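Local coordinates for protein CCMAN5 (Cellulosimicrobium cellulans, PDB 2XSG) that probably hydrolyses alpha-mannosidic linkages as a calcium-containing bacterial mannosidase of glycoside hydrolase family 92, at residues Gly271-Phe275 / Asp276-Asp280; Arg612-Thr616 / Lys617-Asn621. One frame throughout, in Å; residues are numbered along the deposited sequence.

Contact 1 (Gly271-Phe275 / Asp276-Asp280)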
ATOM      1  N   GLY A 271      28.853   6.401  -1.633  1.00  9.80           N
ATOM      2  CA  GLY A 271      30.257   6.816  -1.617  1.00 10.23           C
ATOM      3  C   GLY A 271      31.186   5.618  -1.540  1.00 10.24           C
ATOM      4  O   GLY A 271      31.051   4.678  -2.326  1.00  9.94           O
ATOM      5  N   ASP A 272      32.107   5.649  -0.573  1.00 10.52           N
ATOM      6  CA  ASP A 272      33.021   4.522  -0.309  1.00 10.69           C
ATOM      7  C   ASP A 272      32.634   3.762   0.959  1.00 10.06           C
ATOM      8  O   ASP A 272      33.430   2.998   1.508  1.00  9.78           O
ATOM      9  CB  ASP A 272      34.484   5.001  -0.204  1.00 11.85           C
ATOM     10  CG  ASP A 272      34.973   5.711  -1.460  1.00 13.69           C
ATOM     11  OD1 ASP A 272      34.864   5.160  -2.577  1.00 16.18           O
ATOM     12  OD2 ASP A 272      35.487   6.837  -1.325  1.00 17.52           O
ATOM     13  N   LEU A 273      31.407   3.968   1.426  1.00  9.01           N
ATOM     14  CA  LEU A 273      30.902   3.220   2.568  1.00  8.02           C
ATOM     15  C   LEU A 273      30.907   1.727   2.300  1.00  7.44           C
ATOM     16  O   LEU A 273      30.707   1.278   1.170  1.00  7.08           O
ATOM     17  CB  LEU A 273      29.493   3.684   2.968  1.00  8.18           C
ATOM     18  CG  LEU A 273      29.269   5.179   3.253  1.00  7.67           C
ATOM     19  CD1 LEU A 273      27.809   5.432   3.513  1.00  9.04           C
ATOM     20  CD2 LEU A 273      30.145   5.731   4.393  1.00  9.53           C
ATOM     21  N   SER A 274      31.167   0.971   3.362  1.00  6.68           N
ATOM     22  CA  SER A 274      31.143  -0.485   3.331  1.00  5.99           C
ATOM     23  C   SER A 274      29.696  -0.997   3.336  1.00  5.54           C
ATOM     24  O   SER A 274      28.760  -0.257   3.689  1.00  4.51           O
ATOM     25  CB  SER A 274      31.867  -1.029   4.567  1.00  5.94           C
ATOM     26  OG  SER A 274      31.136  -0.667   5.732  1.00  5.51           O
ATOM     27  N   PHE A 275      29.527  -2.263   2.946  1.00  4.78           N
ATOM     28  CA  PHE A 275      28.233  -2.936   3.028  1.00  4.80           C
ATOM     29  C   PHE A 275      27.599  -2.785   4.422  1.00  4.45           C
ATOM     30  O   PHE A 275      26.454  -2.359   4.536  1.00  3.13           O
ATOM     31  CB  PHE A 275      28.380  -4.410   2.642  1.00  4.27           C
ATOM     32  CG  PHE A 275      27.090  -5.185   2.659  1.00  5.79           C
ATOM     33  CD1 PHE A 275      26.625  -5.774   3.840  1.00  6.64           C
ATOM     34  CD2 PHE A 275      26.348  -5.349   1.491  1.00  6.01           C
ATOM     35  CE1 PHE A 275      25.419  -6.494   3.863  1.00  5.98           C
ATOM     36  CE2 PHE A 275      25.158  -6.065   1.495  1.00  6.99           C
ATOM     37  CZ  PHE A 275      24.690  -6.647   2.691  1.00  7.94           C
ATOM     38  N   ASP A 276      28.365  -3.116   5.466  1.00  4.76           N
ATOM     39  CA  ASP A 276      27.890  -3.052   6.855  1.00  5.78           C
ATOM     40  C   ASP A 276      27.373  -1.677   7.246  1.00  5.99           C
ATOM     41  O   ASP A 276      26.330  -1.580   7.919  1.00  6.87           O
ATOM     42  CB  ASP A 276      28.989  -3.487   7.850  1.00  6.07           C
ATOM     43  CG  ASP A 276      29.244  -4.985   7.831  1.00  8.59           C
ATOM     44  OD1 ASP A 276      28.474  -5.723   7.180  1.00 10.24           O
ATOM     45  OD2 ASP A 276      30.230  -5.426   8.466  1.00 10.14           O
ATOM     46  N   ALA A 277      28.099  -0.629   6.835  1.00  5.06           N
ATOM     47  CA  ALA A 277      27.720   0.761   7.134  1.00  5.08           C
ATOM     48  C   ALA A 277      26.479   1.222   6.368  1.00  5.08           C
ATOM     49  O   ALA A 277      25.677   1.975   6.901  1.00  5.19           O
ATOM     50  CB  ALA A 277      28.890   1.732   6.891  1.00  4.07           C
ATOM     51  N   ILE A 278      26.336   0.784   5.124  1.00  4.75           N
ATOM     52  CA  ILE A 278      25.105   1.052   4.380  1.00  5.84           C
ATOM     53  C   ILE A 278      23.912   0.334   5.016  1.00  6.01           C
ATOM     54  O   ILE A 278      22.851   0.930   5.199  1.00  6.86           O
ATOM     55  CB  ILE A 278      25.246   0.700   2.867  1.00  5.63           C
ATOM     56  CG1 ILE A 278      26.335   1.565   2.216  1.00  4.68           C
ATOM     57  CG2 ILE A 278      23.913   0.887   2.144  1.00  7.21           C
ATOM     58  CD1 ILE A 278      26.954   0.944   0.910  1.00  3.44           C
ATOM     59  N   ARG A 279      24.092  -0.936   5.376  1.00  6.80           N
ATOM     60  CA  ARG A 279      23.041  -1.700   6.064  1.00  6.83           C
ATOM     61  C   ARG A 279      22.696  -1.043   7.398  1.00  6.83           C
ATOM     62  O   ARG A 279      21.521  -0.863   7.720  1.00  6.59           O
ATOM     63  CB  ARG A 279      23.481  -3.140   6.298  1.00  6.75           C
ATOM     64  CG  ARG A 279      22.379  -4.078   6.852  1.00  8.35           C
ATOM     65  CD  ARG A 279      22.990  -5.381   7.422  1.00 11.83           C
ATOM     66  NE  ARG A 279      24.001  -5.011   8.409  1.00 14.01           N
ATOM     67  CZ  ARG A 279      25.158  -5.624   8.612  1.00 14.91           C
ATOM     68  NH1 ARG A 279      25.499  -6.713   7.908  1.00 15.32           N
ATOM     69  NH2 ARG A 279      25.977  -5.126   9.536  1.00 11.97           N
ATOM     70  N   ASP A 280      23.729  -0.697   8.165  1.00  7.44           N
ATOM     71  CA  ASP A 280      23.549  -0.093   9.487  1.00  7.77           C
ATOM     72  C   ASP A 280      22.811   1.236   9.390  1.00  7.79           C
ATOM     73  O   ASP A 280      21.925   1.530  10.205  1.00  8.15           O
ATOM     74  CB  ASP A 280      24.901   0.121  10.170  1.00  7.90           C
ATOM     75  CG  ASP A 280      25.548  -1.180  10.657  1.00  8.94           C
ATOM     76  OD1 ASP A 280      24.937  -2.269  10.546  1.00 11.12           O
ATOM     77  OD2 ASP A 280      26.678  -1.105  11.179  1.00  8.26           O
TER
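The ring of Phe275 meets both Asp276 and Arg279 at its edge: Asp276 OD1 lies in the ring plane, 3.8 Å from Phe275 CD1, and Arg279 NH1 sits near that plane beside CE1. The guanidinium is turned almost perpendicular to the ring, the two planes 83° apart. One face of the guanidinium lies over Asp276 CA, offset toward the rim, and Asp280 OD1 comes to its edge in plane. All this happens in the first turn of helix 275-290, which Ser274 N-caps. Ser274 OG takes the N-H of Ala277 at 3.2 Å, a side-chain bond for an amide that has no full helical turn before it. The torsion that allows this is chi1 of 65°, which sets OG between the backbone N and the carbonyl carbon and turns it back over the helix start. Regular helical bonding takes over at once, with Ile278 N bonded to Ser274 O and Arg279 N to Phe275 O. The Phe275 ring packs on Val146 and Ala139, so the helix start rests on strands 144-150 and 133-140 of the large antiparallel sheet, which fall in the family's N-terminal region. Asp276, Arg279 and Asp280 form a salt-bridge network. The Arg279 chain bends at chi3 and brings NH1 into a salt bridge with Asp276 OD1 at 3.2 Å, while NH2 makes another with Asp280 OD1, though the position of that carboxylate is less certain. Asp276 OD1 has a second partner in Arg148, also a salt bridge, and two positive groups on one carboxylate oxygen would be expected to favour its ionised form. Ahead of the cap, Ile278 CG1 and CD1 pack on the Ser274 carbonyl oxygen, and Leu273 lays its CB against Ile278 CG1 at 3.9 Å.

Contact 2 (Arg612-Thr616 / Lys617-Asn621)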
ATOM      1  N   ARG A 612     -11.636  -3.451  17.979  1.00  5.48           N
ATOM      2  CA  ARG A 612     -10.754  -4.359  18.701  1.00  5.71           C
ATOM      3  C   ARG A 612     -10.814  -5.786  18.130  1.00  5.40           C
ATOM      4  O   ARG A 612      -9.775  -6.448  18.014  1.00  5.68           O
ATOM      5  CB  ARG A 612     -11.040  -4.337  20.211  1.00  5.10           C
ATOM      6  CG  ARG A 612     -10.063  -5.160  21.047  1.00  5.41           C
ATOM      7  CD  ARG A 612      -8.665  -4.565  21.104  1.00  6.48           C
ATOM      8  NE  ARG A 612      -7.672  -5.506  21.642  1.00  6.21           N
ATOM      9  CZ  ARG A 612      -6.877  -5.266  22.686  1.00  5.90           C
ATOM     10  NH1 ARG A 612      -6.920  -4.101  23.323  1.00  5.14           N
ATOM     11  NH2 ARG A 612      -5.994  -6.187  23.076  1.00  6.21           N
ATOM     12  N   ALA A 613     -12.009  -6.237  17.742  1.00  4.76           N
ATOM     13  CA  ALA A 613     -12.221  -7.624  17.279  1.00  4.20           C
ATOM     14  C   ALA A 613     -11.598  -7.931  15.909  1.00  4.35           C
ATOM     15  O   ALA A 613     -10.844  -8.911  15.745  1.00  3.50           O
ATOM     16  CB  ALA A 613     -13.728  -7.962  17.271  1.00  4.39           C
ATOM     17  N   ILE A 614     -11.920  -7.095  14.924  1.00  4.20           N
ATOM     18  CA  ILE A 614     -11.411  -7.282  13.561  1.00  4.67           C
ATOM     19  C   ILE A 614      -9.889  -7.281  13.557  1.00  4.51           C
ATOM     20  O   ILE A 614      -9.261  -8.088  12.875  1.00  4.71           O
ATOM     21  CB  ILE A 614     -11.970  -6.204  12.580  1.00  4.65           C
ATOM     22  CG1 ILE A 614     -13.486  -6.372  12.404  1.00  4.93           C
ATOM     23  CG2 ILE A 614     -11.305  -6.315  11.157  1.00  4.94           C
ATOM     24  CD1 ILE A 614     -14.201  -5.130  11.838  1.00  4.56           C
ATOM     25  N   TYR A 615      -9.291  -6.379  14.319  1.00  4.36           N
ATOM     26  CA  TYR A 615      -7.837  -6.171  14.207  1.00  4.85           C
ATOM     27  C   TYR A 615      -6.997  -7.003  15.178  1.00  4.88           C
ATOM     28  O   TYR A 615      -5.813  -7.204  14.934  1.00  4.85           O
ATOM     29  CB  TYR A 615      -7.481  -4.691  14.327  1.00  4.49           C
ATOM     30  CG  TYR A 615      -7.985  -3.886  13.166  1.00  4.42           C
ATOM     31  CD1 TYR A 615      -7.247  -3.806  11.990  1.00  2.73           C
ATOM     32  CD2 TYR A 615      -9.211  -3.218  13.239  1.00  3.36           C
ATOM     33  CE1 TYR A 615      -7.701  -3.085  10.905  1.00  3.05           C
ATOM     34  CE2 TYR A 615      -9.684  -2.484  12.159  1.00  5.84           C
ATOM     35  CZ  TYR A 615      -8.916  -2.416  10.986  1.00  4.73           C
ATOM     36  OH  TYR A 615      -9.371  -1.688   9.910  1.00  2.80           O
ATOM     37  N   THR A 616      -7.597  -7.491  16.267  1.00  4.35           N
ATOM     38  CA  THR A 616      -6.790  -8.187  17.278  1.00  4.62           C
ATOM     39  C   THR A 616      -7.355  -9.523  17.756  1.00  4.83           C
ATOM     40  O   THR A 616      -6.719 -10.177  18.572  1.00  4.84           O
ATOM     41  CB  THR A 616      -6.494  -7.326  18.516  1.00  3.73           C
ATOM     42  OG1 THR A 616      -7.656  -7.259  19.349  1.00  3.10           O
ATOM     43  CG2 THR A 616      -6.069  -5.926  18.132  1.00  4.12           C
ATOM     44  N   LYS A 617      -8.521  -9.916  17.245  1.00  4.97           N
ATOM     45  CA  LYS A 617      -9.202 -11.142  17.665  1.00  6.36           C
ATOM     46  C   LYS A 617      -9.677 -11.948  16.441  1.00  6.86           C
ATOM     47  O   LYS A 617      -9.389 -11.581  15.302  1.00  7.32           O
ATOM     48  CB  LYS A 617     -10.400 -10.793  18.562  1.00  5.97           C
ATOM     49  CG  LYS A 617     -10.043 -10.007  19.827  1.00  6.46           C
ATOM     50  CD  LYS A 617     -11.302  -9.634  20.604  1.00  5.11           C
ATOM     51  CE  LYS A 617     -10.982  -8.930  21.906  1.00  5.34           C
ATOM     52  NZ  LYS A 617     -10.314  -9.819  22.897  1.00  6.95           N
ATOM     53  N   GLU A 618     -10.373 -13.052  16.691  1.00  7.03           N
ATOM     54  CA  GLU A 618     -11.014 -13.827  15.643  1.00  7.91           C
ATOM     55  C   GLU A 618     -12.361 -13.209  15.350  1.00  7.81           C
ATOM     56  O   GLU A 618     -13.073 -12.829  16.275  1.00  7.83           O
ATOM     57  CB  GLU A 618     -11.258 -15.255  16.099  1.00  7.83           C
ATOM     58  CG  GLU A 618     -10.023 -16.096  16.313  1.00 11.27           C
ATOM     59  CD  GLU A 618     -10.350 -17.575  16.233  1.00 14.13           C
ATOM     60  OE1 GLU A 618     -11.516 -17.936  16.508  1.00 17.08           O
ATOM     61  OE2 GLU A 618      -9.462 -18.369  15.855  1.00 15.91           O
ATOM     62  N   THR A 619     -12.707 -13.103  14.071  1.00  7.07           N
ATOM     63  CA  THR A 619     -14.046 -12.681  13.660  1.00  6.88           C
ATOM     64  C   THR A 619     -14.626 -13.632  12.623  1.00  7.07           C
ATOM     65  O   THR A 619     -13.886 -14.399  11.996  1.00  6.54           O
ATOM     66  CB  THR A 619     -14.048 -11.277  13.005  1.00  7.10           C
ATOM     67  OG1 THR A 619     -12.987 -11.200  12.036  1.00  6.62           O
ATOM     68  CG2 THR A 619     -13.883 -10.185  14.058  1.00  6.81           C
ATOM     69  N   TRP A 620     -15.944 -13.553  12.432  1.00  6.60           N
ATOM     70  CA  TRP A 620     -16.611 -14.214  11.311  1.00  7.46           C
ATOM     71  C   TRP A 620     -16.292 -13.514  10.001  1.00  7.30           C
ATOM     72  O   TRP A 620     -16.407 -12.294   9.889  1.00  7.30           O
ATOM     73  CB  TRP A 620     -18.123 -14.237  11.516  1.00  7.46           C
ATOM     74  CG  TRP A 620     -18.549 -15.321  12.447  1.00  9.06           C
ATOM     75  CD1 TRP A 620     -19.112 -15.166  13.691  1.00 10.38           C
ATOM     76  CD2 TRP A 620     -18.427 -16.729  12.227  1.00  9.33           C
ATOM     77  NE1 TRP A 620     -19.367 -16.396  14.238  1.00 11.77           N
ATOM     78  CE2 TRP A 620     -18.951 -17.375  13.372  1.00 10.62           C
ATOM     79  CE3 TRP A 620     -17.949 -17.513  11.166  1.00  8.28           C
ATOM     80  CZ2 TRP A 620     -19.007 -18.772  13.486  1.00 11.07           C
ATOM     81  CZ3 TRP A 620     -17.997 -18.904  11.284  1.00 10.61           C
ATOM     82  CH2 TRP A 620     -18.521 -19.517  12.437  1.00 11.10           C
ATOM     83  N   ASN A 621     -15.868 -14.306   9.021  1.00  7.01           N
ATOM     84  CA  ASN A 621     -15.562 -13.794   7.692  1.00  6.73           C
ATOM     85  C   ASN A 621     -16.353 -14.512   6.625  1.00  6.29           C
ATOM     86  O   ASN A 621     -16.164 -15.711   6.404  1.00  6.48           O
ATOM     87  CB  ASN A 621     -14.065 -13.870   7.415  1.00  6.57           C
ATOM     88  CG  ASN A 621     -13.303 -12.809   8.170  1.00  6.42           C
ATOM     89  OD1 ASN A 621     -13.119 -11.701   7.672  1.00  6.78           O
ATOM     90  ND2 ASN A 621     -12.923 -13.116   9.409  1.00  3.12           N
TER
HETATM   91  O   HOH W   1      -7.286  -9.972  13.428  1.00  2.00           O
HETATM   92  O   HOH W   2     -10.336 -10.700  12.914  1.00  5.03           O
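Arg612 O is held twice by one residue: Thr616 gives it the hydroxyl, OG1 at 2.6 Å, and the backbone N at 3.0 Å, the two donors arriving from opposite faces of the carbonyl plane. Having given its proton to that carbonyl, OG1 accepts from Arg612 NE at 2.9 Å, so the arginine side chain is tied back to the residue one turn on. With chi1 at 76°, the Thr616 hydroxyl is swung in above its own backbone, where it can face the preceding turn. The far end of the guanidinium is held elsewhere, NH1 by Thr301. Across the segments, Lys617 N donates to Ala613 O at 2.9 Å, but the bond is bent (140° at the hydrogen) and the donor stands well off the carbonyl plane. Here the chain passes from helix 604-616 into strand 618-623, the edge strand of a small antiparallel sheet; the axes of the two short pieces lie 96° apart. Thr619 bonds through its backbone to Thr645 on the adjacent strand 638-646. Back at the corner, Thr619 CG2 rests 3.9 Å from Ala613 CB and also near Ile614 CG1. The Lys617 chain runs alongside the helix, CD near Ala613 CA and CE 4.0 Å from Arg612 CG, before chi4 bends it and NZ bonds to Glu716 O. Two waters sit between Ile614 O and Lys617 O and can donate to both, though each has more acceptors in reach than it has protons; the second also meets Thr619 OG1 at 2.8 Å. From the strand side, Asn621 ND2 donates to that same OG1, which stands off the amide plane of Asn621, and makes a weak bond to Thr619 O.

In the fold
Contact 1 precedes contact 2 along the chain, and the two are well separated: their centres lie 42 Å apart and their nearest atoms about 29 Å apart. Both fall within the same family 92 catalytic range, yet they serve different parts of the molecule. Residues 271-280 are at the surface, where helix 275-290 begins against strands 133-140 and 144-150 of the large antiparallel sheet, in the family's N-terminal region. Residues 612-621 are more buried, joining helix 604-616 to the three-stranded sheet of 618-623, 638-646 and 634-635; there the Tyr615 side chain is about 13 Å from the calcium ion bound by Asn588, Glu589 and Asp662.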